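Local coordinates for glycoside hydrolase family 43 (PDB 4QQS), which hydrolyses glycosidic bonds as a five-bladed beta-propeller enzyme with alpha-L-arabinofuranosidase activity, probably acting on arabinose-bearing plant polysaccharides such as xylan, at residues A[40-45]-A[50-55]; A[146-151]-A[155-160]; A[240-245]-A[297-302]. One frame throughout, in Å; residues are numbered along the deposited sequence. Where two conformers were deposited one is given.

Interaction 1 of 3, residues A[40-45]-A[50-55]; sequences KVWESP and WELKGL
The outer hairpin of a propeller blade is built here, where strand 38-44 turns back into the edge strand 51-58 of a four-stranded antiparallel sheet. E43 and E51 form a hydrogen-bonded pair, each amide N reaching the other's carbonyl O, while W42 and L52 face each other as a non-hydrogen-bonded pair. Between W42 and K40 the register slips by one residue, a beta bulge: K53 and G54 both lie opposite V41, whose N donates to G54 O at 2.9 Å and whose O accepts from K53 N. On one face of the sheet, L52 CD1 lies over the five-membered ring of W42, 3.8 Å from its centroid. At the turn end, S44 CB sits squarely above the six-membered ring of W50, 3.4 Å from the centroid and 10° off the normal, while S44 OG is held by the turn residues D49 and N46. On the opposite face, which carries E43 and E51, R26 of the neighbouring strand 26-32 forms a salt bridge with E43 OE2. The K53 side chain bends at chi2 (-125°) and crosses that of E43, bringing NZ to 2.7 Å from E43 OE1, a salt bridge that meets the oxygen from above the carboxylate plane.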
ATOM      1  N   LYS A  40      -8.770   8.047   7.836  1.00  8.03           N
ATOM      2  CA  LYS A  40     -10.135   7.963   7.362  1.00  8.22           C
ATOM      3  C   LYS A  40     -10.400   6.632   6.676  1.00  7.85           C
ATOM      4  O   LYS A  40      -9.499   5.977   6.141  1.00  8.45           O
ATOM      5  CB  LYS A  40     -10.416   9.101   6.381  1.00  9.18           C
ATOM      6  CG  LYS A  40     -10.453  10.470   7.035  1.00 10.67           C
ATOM      7  CD  LYS A  40     -10.590  11.595   6.035  1.00 12.11           C
ATOM      8  CE  LYS A  40     -10.886  12.909   6.742  1.00 15.17           C
ATOM      9  NZ  LYS A  40     -10.808  14.085   5.842  1.00 16.48           N
ATOM     10  N   VAL A  41     -11.672   6.259   6.696  1.00  8.01           N
ATOM     11  CA  VAL A  41     -12.196   5.106   5.980  1.00  8.56           C
ATOM     12  C   VAL A  41     -13.392   5.545   5.135  1.00  8.40           C
ATOM     13  O   VAL A  41     -14.201   6.365   5.568  1.00  8.83           O
ATOM     14  CB  VAL A  41     -12.558   3.943   6.941  1.00  8.90           C
ATOM     15  CG1 VAL A  41     -13.596   4.365   7.975  1.00  9.40           C
ATOM     16  CG2 VAL A  41     -12.990   2.702   6.166  1.00  9.69           C
ATOM     17  N   TRP A  42     -13.453   5.006   3.918  1.00  8.34           N
ATOM     18  CA  TRP A  42     -14.571   5.191   3.008  1.00  8.30           C
ATOM     19  C   TRP A  42     -15.140   3.810   2.689  1.00  8.59           C
ATOM     20  O   TRP A  42     -14.412   2.810   2.660  1.00  9.55           O
ATOM     21  CB  TRP A  42     -14.130   5.854   1.705  1.00  9.10           C
ATOM     22  CG  TRP A  42     -13.562   7.242   1.795  1.00  8.70           C
ATOM     23  CD1 TRP A  42     -14.196   8.393   1.429  1.00  9.23           C
ATOM     24  CD2 TRP A  42     -12.251   7.639   2.242  1.00  8.69           C
ATOM     25  NE1 TRP A  42     -13.369   9.471   1.606  1.00  9.13           N
ATOM     26  CE2 TRP A  42     -12.171   9.041   2.103  1.00  8.78           C
ATOM     27  CE3 TRP A  42     -11.129   6.947   2.717  1.00  9.03           C
ATOM     28  CZ2 TRP A  42     -11.031   9.764   2.435  1.00  9.28           C
ATOM     29  CZ3 TRP A  42      -9.996   7.678   3.039  1.00  9.76           C
ATOM     30  CH2 TRP A  42      -9.958   9.064   2.896  1.00  9.66           C
ATOM     31  N   GLU A  43     -16.438   3.761   2.419  1.00  9.10           N
ATOM     32  CA  GLU A  43     -17.109   2.511   2.112  1.00  9.81           C
ATOM     33  C   GLU A  43     -17.747   2.564   0.725  1.00  9.59           C
ATOM     34  O   GLU A  43     -18.231   3.620   0.289  1.00 10.37           O
ATOM     35  CB  GLU A  43     -18.174   2.220   3.167  1.00 10.96           C
ATOM     36  CG  GLU A  43     -18.791   0.843   3.042  1.00 13.45           C
ATOM     37  CD  GLU A  43     -19.902   0.595   4.040  1.00 15.73           C
ATOM     38  OE1 GLU A  43     -19.740   0.965   5.214  1.00 15.60           O
ATOM     39  OE2 GLU A  43     -20.938   0.023   3.643  1.00 18.33           O
ATOM     40  N   SER A  44     -17.777   1.417   0.041  1.00  9.72           N
ATOM     41  CA  SER A  44     -18.419   1.289  -1.266  1.00 10.15           C
ATOM     42  C   SER A  44     -19.001  -0.105  -1.434  1.00 10.57           C
ATOM     43  O   SER A  44     -18.439  -1.075  -0.945  1.00 11.07           O
ATOM     44  CB  SER A  44     -17.373   1.502  -2.361  1.00 11.15           C
ATOM     45  OG  SER A  44     -17.907   1.276  -3.652  1.00 11.58           O
ATOM     46  N   PRO A  45     -20.095  -0.227  -2.199  1.00 11.10           N
ATOM     47  CA  PRO A  45     -20.600  -1.558  -2.547  1.00 12.84           C
ATOM     48  C   PRO A  45     -20.012  -2.070  -3.860  1.00 13.64           C
ATOM     49  O   PRO A  45     -20.207  -3.242  -4.205  1.00 15.22           O
ATOM     50  CB  PRO A  45     -22.102  -1.313  -2.716  1.00 13.83           C
ATOM     51  CG  PRO A  45     -22.169   0.062  -3.268  1.00 13.27           C
ATOM     52  CD  PRO A  45     -21.052   0.828  -2.570  1.00 12.41           C
ATOM     53  N   TRP A  50     -18.251   5.970  -3.497  1.00 12.42           N
ATOM     54  CA  TRP A  50     -17.583   5.950  -2.195  1.00 11.93           C
ATOM     55  C   TRP A  50     -18.185   6.963  -1.243  1.00 12.00           C
ATOM     56  O   TRP A  50     -18.500   8.092  -1.642  1.00 13.19           O
ATOM     57  CB  TRP A  50     -16.089   6.259  -2.338  1.00 11.67           C
ATOM     58  CG  TRP A  50     -15.361   5.181  -3.061  1.00 10.86           C
ATOM     59  CD1 TRP A  50     -15.102   5.127  -4.395  1.00 11.75           C
ATOM     60  CD2 TRP A  50     -14.810   3.981  -2.491  1.00 10.53           C
ATOM     61  NE1 TRP A  50     -14.426   3.971  -4.697  1.00 11.37           N
ATOM     62  CE2 TRP A  50     -14.241   3.250  -3.544  1.00 10.82           C
ATOM     63  CE3 TRP A  50     -14.761   3.447  -1.198  1.00 10.14           C
ATOM     64  CZ2 TRP A  50     -13.605   2.026  -3.343  1.00 10.73           C
ATOM     65  CZ3 TRP A  50     -14.160   2.230  -1.004  1.00 10.34           C
ATOM     66  CH2 TRP A  50     -13.588   1.527  -2.072  1.00 10.39           C
ATOM     67  N   GLU A  51     -18.334   6.550   0.018  1.00 10.76           N
ATOM     68  CA  GLU A  51     -18.858   7.428   1.056  0.57 11.03           C
ATOM     69  C   GLU A  51     -17.881   7.470   2.234  1.00 10.31           C
ATOM     70  O   GLU A  51     -17.446   6.437   2.743  1.00 11.04           O
ATOM     71  CB  GLU A  51     -20.273   7.025   1.470  0.57 11.89           C
ATOM     72  CG  GLU A  51     -20.393   5.663   2.062  0.57 12.39           C
ATOM     73  CD  GLU A  51     -21.818   5.299   2.439  0.57 13.57           C
ATOM     74  OE1 GLU A  51     -22.655   6.204   2.672  0.57 13.92           O
ATOM     75  OE2 GLU A  51     -22.098   4.091   2.510  0.57 14.47           O
ATOM     76  N   LEU A  52     -17.531   8.676   2.654  1.00 10.08           N
ATOM     77  CA  LEU A  52     -16.643   8.870   3.787  1.00  9.53           C
ATOM     78  C   LEU A  52     -17.348   8.473   5.078  1.00 10.18           C
ATOM     79  O   LEU A  52     -18.472   8.899   5.321  1.00 10.82           O
ATOM     80  CB  LEU A  52     -16.234  10.337   3.823  1.00 10.09           C
ATOM     81  CG  LEU A  52     -15.395  10.783   5.015  1.00 10.84           C
ATOM     82  CD1 LEU A  52     -14.082  10.001   5.120  1.00  9.99           C
ATOM     83  CD2 LEU A  52     -15.120  12.282   4.940  1.00 12.43           C
ATOM     84  N   LYS A  53     -16.677   7.674   5.909  1.00 10.37           N
ATOM     85  CA  LYS A  53     -17.244   7.154   7.152  1.00 11.42           C
ATOM     86  C   LYS A  53     -16.414   7.466   8.398  1.00 12.28           C
ATOM     87  O   LYS A  53     -16.541   6.780   9.410  1.00 15.36           O
ATOM     88  CB  LYS A  53     -17.472   5.642   7.054  1.00 14.94           C
ATOM     89  CG  LYS A  53     -18.403   5.226   5.916  1.00 18.44           C
ATOM     90  CD  LYS A  53     -19.581   4.392   6.420  1.00 19.00           C
ATOM     91  CE  LYS A  53     -20.647   4.176   5.360  1.00 19.38           C
ATOM     92  NZ  LYS A  53     -21.511   2.987   5.649  1.00 20.22           N
ATOM     93  N   GLY A  54     -15.593   8.508   8.331  1.00 11.24           N
ATOM     94  CA  GLY A  54     -14.900   9.011   9.505  1.00 11.18           C
ATOM     95  C   GLY A  54     -13.546   8.378   9.755  1.00 10.15           C
ATOM     96  O   GLY A  54     -12.985   7.703   8.893  1.00  9.99           O
ATOM     97  N   LEU A  55     -13.005   8.614  10.947  1.00  9.87           N
ATOM     98  CA  LEU A  55     -11.697   8.066  11.305  1.00  9.31           C
ATOM     99  C   LEU A  55     -11.834   6.644  11.830  1.00  9.41           C
ATOM    100  O   LEU A  55     -12.356   6.416  12.922  1.00 11.27           O
ATOM    101  CB  LEU A  55     -10.984   8.933  12.349  1.00 10.37           C
ATOM    102  CG  LEU A  55     -10.556  10.338  11.922  1.00 11.28           C
ATOM    103  CD1 LEU A  55      -9.923  11.079  13.095  1.00 12.61           C
ATOM    104  CD2 LEU A  55      -9.605  10.311  10.746  1.00 12.45           C
TER
HETATM  105  O   HOH W   1     -21.299   2.780   0.352  1.00 26.72           O

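Interaction 2 of 3, residues A[146-151]-A[155-160]; sequences SENIIN and ISQIYV
The carboxamide of Q157 receives a donor on each face: N148 ND2 comes to OE1 from one side of its plane and Y159 OH from the other, at 3.0 and 2.8 Å. Neither follows a lone pair, since both stand well above the carbonyl plane, from opposite faces. Seen from N148, however, the bond to Q157 OE1 lies in its own amide plane and is almost straight (168° at the hydrogen), the two amide planes being turned 51° apart. With CG anti to the backbone N (chi1 -163°), the N148 amide reaches across to segment 155-160, where ND2 also donates to I155 O at 2.9 Å through a more bent bond. One nitrogen thus grips both a side-chain and a backbone oxygen. In the backbone, I155 N donates to N148 O. Beside this polar cluster, I150 CD1 packs on I155 CG2 at 3.8 Å and against the amide end of Q157, whose NE2 is hydrogen-bonded to Q179. The contact belongs to the hairpin of strand 149-150 with strand 153-162, at the end away from its turn; strand 153-162 also pairs with strands 137-143 and 175-178 and, in parallel, with strand 191-202, the strand carrying E195, the predicted proton donor.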
ATOM      1  N   SER A 146      14.831   8.191   4.788  1.00  7.87           N
ATOM      2  CA  SER A 146      15.139   9.287   5.697  1.00  9.04           C
ATOM      3  C   SER A 146      16.317   8.958   6.592  1.00  9.73           C
ATOM      4  O   SER A 146      17.077   9.856   6.919  1.00 13.29           O
ATOM      5  CB  SER A 146      13.921   9.644   6.554  1.00  9.72           C
ATOM      6  OG  SER A 146      13.462   8.544   7.313  1.00 10.60           O
ATOM      7  N   GLU A 147      16.461   7.698   6.993  1.00  8.47           N
ATOM      8  CA  GLU A 147      17.522   7.289   7.903  1.00  8.42           C
ATOM      9  C   GLU A 147      18.305   6.090   7.387  1.00  8.93           C
ATOM     10  O   GLU A 147      18.987   5.418   8.149  1.00 10.66           O
ATOM     11  CB  GLU A 147      16.952   6.975   9.292  1.00  9.01           C
ATOM     12  CG  GLU A 147      16.176   8.110   9.913  1.00  9.98           C
ATOM     13  CD  GLU A 147      15.902   7.877  11.379  1.00 11.06           C
ATOM     14  OE1 GLU A 147      14.770   7.537  11.757  1.00 11.60           O
ATOM     15  OE2 GLU A 147      16.833   8.034  12.186  1.00 13.30           O
ATOM     16  N   ASN A 148      18.237   5.829   6.091  1.00  9.11           N
ATOM     17  CA  ASN A 148      18.904   4.671   5.487  1.00  8.89           C
ATOM     18  C   ASN A 148      19.786   5.164   4.361  1.00  9.12           C
ATOM     19  O   ASN A 148      19.286   5.514   3.299  1.00 10.78           O
ATOM     20  CB  ASN A 148      17.838   3.698   4.974  1.00  8.86           C
ATOM     21  CG  ASN A 148      18.364   2.308   4.718  1.00  8.68           C
ATOM     22  OD1 ASN A 148      19.340   1.860   5.334  1.00 11.03           O
ATOM     23  ND2 ASN A 148      17.671   1.581   3.867  1.00  8.54           N
ATOM     24  N   ILE A 149      21.093   5.237   4.615  1.00 10.32           N
ATOM     25  CA  ILE A 149      22.049   5.726   3.626  1.00 11.21           C
ATOM     26  C   ILE A 149      23.006   4.586   3.334  1.00 10.22           C
ATOM     27  O   ILE A 149      23.653   4.047   4.242  1.00 11.65           O
ATOM     28  CB  ILE A 149      22.831   6.958   4.129  1.00 13.18           C
ATOM     29  CG1 ILE A 149      21.873   8.073   4.543  1.00 14.83           C
ATOM     30  CG2 ILE A 149      23.801   7.457   3.059  1.00 14.21           C
ATOM     31  CD1 ILE A 149      22.555   9.228   5.223  1.00 16.18           C
ATOM     32  N   ILE A 150      23.093   4.201   2.067  1.00  9.69           N
ATOM     33  CA  ILE A 150      23.968   3.110   1.648  1.00 10.02           C
ATOM     34  C   ILE A 150      24.786   3.622   0.469  1.00 10.67           C
ATOM     35  O   ILE A 150      24.227   4.054  -0.550  1.00 10.97           O
ATOM     36  CB  ILE A 150      23.175   1.843   1.250  1.00 10.77           C
ATOM     37  CG1 ILE A 150      22.315   1.358   2.424  1.00 11.20           C
ATOM     38  CG2 ILE A 150      24.130   0.754   0.783  1.00 11.00           C
ATOM     39  CD1 ILE A 150      21.395   0.192   2.087  1.00 12.12           C
ATOM     40  N   ASN A 151      26.104   3.612   0.638  1.00 12.00           N
ATOM     41  CA  ASN A 151      27.028   4.095  -0.383  1.00 13.61           C
ATOM     42  C   ASN A 151      26.625   5.462  -0.909  1.00 13.32           C
ATOM     43  O   ASN A 151      26.615   5.726  -2.121  1.00 14.18           O
ATOM     44  CB  ASN A 151      27.194   3.052  -1.481  1.00 16.32           C
ATOM     45  CG  ASN A 151      27.967   1.830  -0.983  1.00 19.01           C
ATOM     46  OD1 ASN A 151      28.919   1.959  -0.205  1.00 20.36           O
ATOM     47  ND2 ASN A 151      27.546   0.652  -1.400  1.00 20.41           N
ATOM     48  N   ILE A 155      18.151   5.694   0.626  1.00  7.52           N
ATOM     49  CA  ILE A 155      17.495   4.635  -0.124  1.00  7.21           C
ATOM     50  C   ILE A 155      16.443   3.923   0.708  1.00  6.85           C
ATOM     51  O   ILE A 155      16.715   3.491   1.833  1.00  7.88           O
ATOM     52  CB  ILE A 155      18.559   3.643  -0.692  1.00  8.30           C
ATOM     53  CG1 ILE A 155      17.932   2.613  -1.626  1.00  8.69           C
ATOM     54  CG2 ILE A 155      19.379   2.997   0.407  1.00  9.41           C
ATOM     55  CD1 ILE A 155      18.964   1.909  -2.510  1.00 10.39           C
ATOM     56  N   SER A 156      15.236   3.830   0.155  1.00  6.08           N
ATOM     57  CA  SER A 156      14.179   3.024   0.747  1.00  6.26           C
ATOM     58  C   SER A 156      14.238   1.612   0.196  1.00  6.11           C
ATOM     59  O   SER A 156      14.191   1.410  -1.020  1.00  6.85           O
ATOM     60  CB  SER A 156      12.803   3.637   0.495  1.00  6.73           C
ATOM     61  OG  SER A 156      12.625   4.802   1.282  1.00  7.46           O
ATOM     62  N   GLN A 157      14.381   0.647   1.100  1.00  5.98           N
ATOM     63  CA  GLN A 157      14.460  -0.778   0.783  1.00  5.81           C
ATOM     64  C   GLN A 157      13.259  -1.506   1.372  1.00  5.59           C
ATOM     65  O   GLN A 157      12.786  -1.134   2.449  1.00  6.32           O
ATOM     66  CB  GLN A 157      15.706  -1.390   1.423  1.00  6.56           C
ATOM     67  CG  GLN A 157      17.028  -0.747   1.079  1.00  7.27           C
ATOM     68  CD  GLN A 157      18.128  -1.369   1.915  1.00  7.81           C
ATOM     69  OE1 GLN A 157      18.085  -1.301   3.142  1.00  8.21           O
ATOM     70  NE2 GLN A 157      19.077  -2.035   1.269  1.00  8.93           N
ATOM     71  N   ILE A 158      12.789  -2.548   0.685  1.00  5.30           N
ATOM     72  CA  ILE A 158      11.729  -3.393   1.216  1.00  5.13           C
ATOM     73  C   ILE A 158      12.313  -4.669   1.798  1.00  5.16           C
ATOM     74  O   ILE A 158      13.039  -5.379   1.105  1.00  5.75           O
ATOM     75  CB  ILE A 158      10.680  -3.709   0.138  1.00  5.35           C
ATOM     76  CG1 ILE A 158       9.964  -2.424  -0.289  1.00  6.06           C
ATOM     77  CG2 ILE A 158       9.667  -4.744   0.634  1.00  5.77           C
ATOM     78  CD1 ILE A 158       9.184  -2.540  -1.595  1.00  6.48           C
ATOM     79  N   TYR A 159      11.990  -4.912   3.067  1.00  5.52           N
ATOM     80  CA  TYR A 159      12.353  -6.110   3.795  1.00  5.46           C
ATOM     81  C   TYR A 159      11.113  -6.958   4.032  1.00  5.66           C
ATOM     82  O   TYR A 159       9.986  -6.475   3.980  1.00  6.32           O
ATOM     83  CB  TYR A 159      12.996  -5.740   5.145  1.00  6.23           C
ATOM     84  CG  TYR A 159      14.391  -5.199   5.008  1.00  6.47           C
ATOM     85  CD1 TYR A 159      14.611  -3.863   4.687  1.00  6.51           C
ATOM     86  CD2 TYR A 159      15.496  -6.020   5.175  1.00  7.04           C
ATOM     87  CE1 TYR A 159      15.875  -3.354   4.526  1.00  7.54           C
ATOM     88  CE2 TYR A 159      16.782  -5.516   5.018  1.00  7.88           C
ATOM     89  CZ  TYR A 159      16.959  -4.187   4.694  1.00  7.64           C
ATOM     90  OH  TYR A 159      18.235  -3.699   4.538  1.00  8.71           O
ATOM     91  N   VAL A 160      11.348  -8.229   4.328  1.00  6.07           N
ATOM     92  CA  VAL A 160      10.293  -9.149   4.711  1.00  6.28           C
ATOM     93  C   VAL A 160      10.739  -9.979   5.900  1.00  6.52           C
ATOM     94  O   VAL A 160      11.903 -10.369   6.012  1.00  6.90           O
ATOM     95  CB  VAL A 160       9.866 -10.069   3.531  1.00  6.99           C
ATOM     96  CG1 VAL A 160      11.041 -10.856   2.961  1.00  8.18           C
ATOM     97  CG2 VAL A 160       8.731 -11.004   3.936  1.00  7.56           C
TER

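Interaction 3 of 3, residues A[240-245]-A[297-302]; sequences NPILSK and GILKVK
I242 and V301 meet through methyl groups, with L299 and L243 completing an apolar first shell in which no direct hydrogen bond crosses between the segments. The delta methyl of I242 reaches between two residues of strand 298-302: CD1 lies 4.1 Å from L299 CG and 4.2 Å from V301 CG2. Its other branch, CG2, rests 3.6 Å from the carbonyl oxygen of L299. This spread of the two branches follows from chi1 of 67°, which sets CG1 between the backbone N and the carbonyl carbon and leaves CG2 beside the N. L243 approaches V301 from another direction, the two side chains crossing at about a right angle, with L243 CD1 3.7 Å from V301 CG1. V301 thus turns one methyl to each of two consecutive residues.

Where the backbones stand too far apart to bond directly, a water bridges the loop and the strand. It donates to I242 O and accepts from V301 N, both at 2.9 Å, so a carbonyl and an amide at the margin of the apolar patch are satisfied through one molecule.

In the second shell, I242 and L243 both hydrogen-bond through the backbone to I222 of strand 221-227, a classic beta bulge. Y224 of that strand touches I242 and, through its hydroxyl, bonds to L299 N, linking the two sides, while M209 of strand 205-212 lies against both I242 and L299. L292 of the adjoining strand 285-295 packs on L299 and V301. The outermost strand 298-302 of one antiparallel sheet therefore leans on a loop bonded to strand 221-227 of the preceding sheet: hydrophobic packing between neighbouring blades, as expected of a beta-propeller.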
ATOM      1  N   ASN A 240       9.097  -3.726 -16.216  1.00  6.64           N
ATOM      2  CA  ASN A 240       8.627  -2.669 -15.327  1.00  6.09           C
ATOM      3  C   ASN A 240       8.910  -1.287 -15.923  1.00  6.28           C
ATOM      4  O   ASN A 240       9.867  -1.102 -16.667  1.00  7.16           O
ATOM      5  CB  ASN A 240       9.359  -2.752 -13.998  1.00  5.94           C
ATOM      6  CG  ASN A 240       8.809  -3.810 -13.053  1.00  5.94           C
ATOM      7  OD1 ASN A 240       7.652  -4.229 -13.152  1.00  6.33           O
ATOM      8  ND2 ASN A 240       9.634  -4.213 -12.093  1.00  5.97           N
ATOM      9  N   PRO A 241       8.086  -0.295 -15.579  1.00  6.40           N
ATOM     10  CA  PRO A 241       6.907  -0.372 -14.717  1.00  6.71           C
ATOM     11  C   PRO A 241       5.692  -0.922 -15.459  1.00  7.20           C
ATOM     12  O   PRO A 241       5.575  -0.797 -16.682  1.00  8.70           O
ATOM     13  CB  PRO A 241       6.678   1.094 -14.327  1.00  7.20           C
ATOM     14  CG  PRO A 241       7.161   1.856 -15.523  1.00  7.89           C
ATOM     15  CD  PRO A 241       8.363   1.085 -16.010  1.00  7.14           C
ATOM     16  N   ILE A 242       4.769  -1.501 -14.695  1.00  6.80           N
ATOM     17  CA  ILE A 242       3.500  -1.980 -15.239  1.00  7.62           C
ATOM     18  C   ILE A 242       2.392  -0.933 -15.197  1.00  7.92           C
ATOM     19  O   ILE A 242       1.387  -1.092 -15.890  1.00  9.44           O
ATOM     20  CB  ILE A 242       3.041  -3.299 -14.581  1.00  8.88           C
ATOM     21  CG1 ILE A 242       2.667  -3.106 -13.117  1.00  9.86           C
ATOM     22  CG2 ILE A 242       4.116  -4.362 -14.748  1.00  9.09           C
ATOM     23  CD1 ILE A 242       1.976  -4.339 -12.535  1.00 11.18           C
ATOM     24  N   LEU A 243       2.577   0.133 -14.424  1.00  7.64           N
ATOM     25  CA  LEU A 243       1.599   1.205 -14.368  1.00  7.98           C
ATOM     26  C   LEU A 243       2.384   2.496 -14.207  1.00  7.87           C
ATOM     27  O   LEU A 243       3.102   2.692 -13.218  1.00  8.83           O
ATOM     28  CB  LEU A 243       0.614   0.969 -13.235  1.00  9.59           C
ATOM     29  CG  LEU A 243      -0.615   1.876 -13.251  1.00 12.31           C
ATOM     30  CD1 LEU A 243      -1.443   1.713 -14.522  1.00 13.52           C
ATOM     31  CD2 LEU A 243      -1.487   1.606 -12.033  1.00 12.42           C
ATOM     32  N   SER A 244       2.291   3.354 -15.218  1.00  8.50           N
ATOM     33  CA  SER A 244       3.067   4.582 -15.241  1.00  8.13           C
ATOM     34  C   SER A 244       2.236   5.708 -15.861  1.00  8.48           C
ATOM     35  O   SER A 244       1.140   5.487 -16.394  1.00  9.16           O
ATOM     36  CB  SER A 244       4.400   4.372 -15.962  1.00  9.25           C
ATOM     37  OG  SER A 244       4.186   3.973 -17.293  1.00 10.64           O
ATOM     38  N   LYS A 245       2.766   6.917 -15.758  1.00  8.34           N
ATOM     39  CA  LYS A 245       2.038   8.123 -16.099  1.00  8.83           C
ATOM     40  C   LYS A 245       1.532   8.148 -17.540  1.00  9.33           C
ATOM     41  O   LYS A 245       2.076   7.509 -18.449  1.00 10.09           O
ATOM     42  CB  LYS A 245       2.942   9.338 -15.860  1.00  9.65           C
ATOM     43  CG  LYS A 245       4.110   9.402 -16.832  1.00 11.24           C
ATOM     44  CD  LYS A 245       5.122  10.482 -16.498  1.00 12.63           C
ATOM     45  CE  LYS A 245       6.203  10.549 -17.579  1.00 14.41           C
ATOM     46  NZ  LYS A 245       7.263  11.508 -17.248  1.00 16.32           N
ATOM     47  N   GLY A 297       2.072 -15.308 -17.802  1.00 17.79           N
ATOM     48  CA  GLY A 297       2.880 -15.217 -16.592  1.00 17.31           C
ATOM     49  C   GLY A 297       3.329 -13.805 -16.248  1.00 16.11           C
ATOM     50  O   GLY A 297       4.167 -13.604 -15.374  1.00 18.20           O
ATOM     51  N   ILE A 298       2.804 -12.835 -16.974  1.00 13.41           N
ATOM     52  CA  ILE A 298       3.129 -11.439 -16.764  1.00 11.82           C
ATOM     53  C   ILE A 298       1.924 -10.774 -16.107  1.00  9.80           C
ATOM     54  O   ILE A 298       0.791 -10.991 -16.526  1.00  9.82           O
ATOM     55  CB  ILE A 298       3.472 -10.756 -18.110  1.00 12.70           C
ATOM     56  CG1 ILE A 298       4.688 -11.420 -18.752  1.00 14.66           C
ATOM     57  CG2 ILE A 298       3.685  -9.264 -17.923  1.00 13.28           C
ATOM     58  CD1 ILE A 298       4.973 -10.944 -20.148  1.00 16.59           C
ATOM     59  N   LEU A 299       2.185  -9.992 -15.065  1.00  8.95           N
ATOM     60  CA  LEU A 299       1.170  -9.190 -14.421  1.00  8.53           C
ATOM     61  C   LEU A 299       0.994  -7.875 -15.186  1.00  8.56           C
ATOM     62  O   LEU A 299       1.977  -7.173 -15.444  1.00  8.99           O
ATOM     63  CB  LEU A 299       1.578  -8.954 -12.969  1.00  8.75           C
ATOM     64  CG  LEU A 299       0.601  -8.176 -12.100  1.00  8.75           C
ATOM     65  CD1 LEU A 299      -0.768  -8.846 -12.056  1.00  9.28           C
ATOM     66  CD2 LEU A 299       1.179  -8.025 -10.685  1.00  9.66           C
ATOM     67  N   LYS A 300      -0.247  -7.569 -15.566  1.00  8.97           N
ATOM     68  CA  LYS A 300      -0.570  -6.439 -16.435  1.00  9.58           C
ATOM     69  C   LYS A 300      -1.715  -5.618 -15.861  1.00  9.49           C
ATOM     70  O   LYS A 300      -2.578  -6.138 -15.151  1.00  9.43           O
ATOM     71  CB  LYS A 300      -0.963  -6.935 -17.836  1.00 10.37           C
ATOM     72  CG  LYS A 300       0.085  -7.811 -18.486  1.00 11.25           C
ATOM     73  CD  LYS A 300      -0.276  -8.149 -19.934  1.00 13.04           C
ATOM     74  CE  LYS A 300       0.789  -9.008 -20.599  1.00 14.95           C
ATOM     75  NZ  LYS A 300       0.506  -9.217 -22.045  1.00 16.40           N
ATOM     76  N   VAL A 301      -1.712  -4.332 -16.192  1.00 10.28           N
ATOM     77  CA  VAL A 301      -2.811  -3.437 -15.867  1.00 10.38           C
ATOM     78  C   VAL A 301      -3.371  -2.864 -17.158  1.00 11.01           C
ATOM     79  O   VAL A 301      -2.616  -2.412 -18.021  1.00 12.79           O
ATOM     80  CB  VAL A 301      -2.360  -2.264 -14.962  1.00 11.76           C
ATOM     81  CG1 VAL A 301      -3.548  -1.363 -14.638  1.00 11.87           C
ATOM     82  CG2 VAL A 301      -1.734  -2.783 -13.696  1.00 12.79           C
ATOM     83  N   LYS A 302      -4.691  -2.889 -17.294  1.00 10.72           N
ATOM     84  CA  LYS A 302      -5.344  -2.162 -18.362  1.00 11.91           C
ATOM     85  C   LYS A 302      -5.513  -0.732 -17.865  1.00 11.69           C
ATOM     86  O   LYS A 302      -6.496  -0.392 -17.220  1.00 12.31           O
ATOM     87  CB  LYS A 302      -6.692  -2.782 -18.706  1.00 14.41           C
ATOM     88  CG  LYS A 302      -7.350  -2.125 -19.893  1.00 18.18           C
ATOM     89  CD  LYS A 302      -8.714  -2.721 -20.195  1.00 21.32           C
ATOM     90  CE  LYS A 302      -9.265  -2.203 -21.522  1.00 23.73           C
ATOM     91  NZ  LYS A 302      -9.159  -0.722 -21.629  1.00 25.28           N
TER
HETATM   92  O   HOH W   2       0.722  -3.358 -17.503  1.00 11.18           O

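How the interactions relate
The centres of all three contacts lie about 16 or 17 Å from the centre of the chain, yet the contacts differ in burial and bonding. Interactions 1 and 2 each join the two arms of a hairpin, on opposite sides of the propeller, and both rely on hydrogen bonds. In interaction 1 the backbone pairing is extensive and charged and aromatic side chains flank a partly exposed edge; in interaction 2, the most buried, a single backbone bond is joined by amide bonds from N148. Interaction 3 instead brings together a loop beside one sheet and the edge strand of another, 52 residues apart at their closest ends, through methyl packing and a bridging water. None touches another.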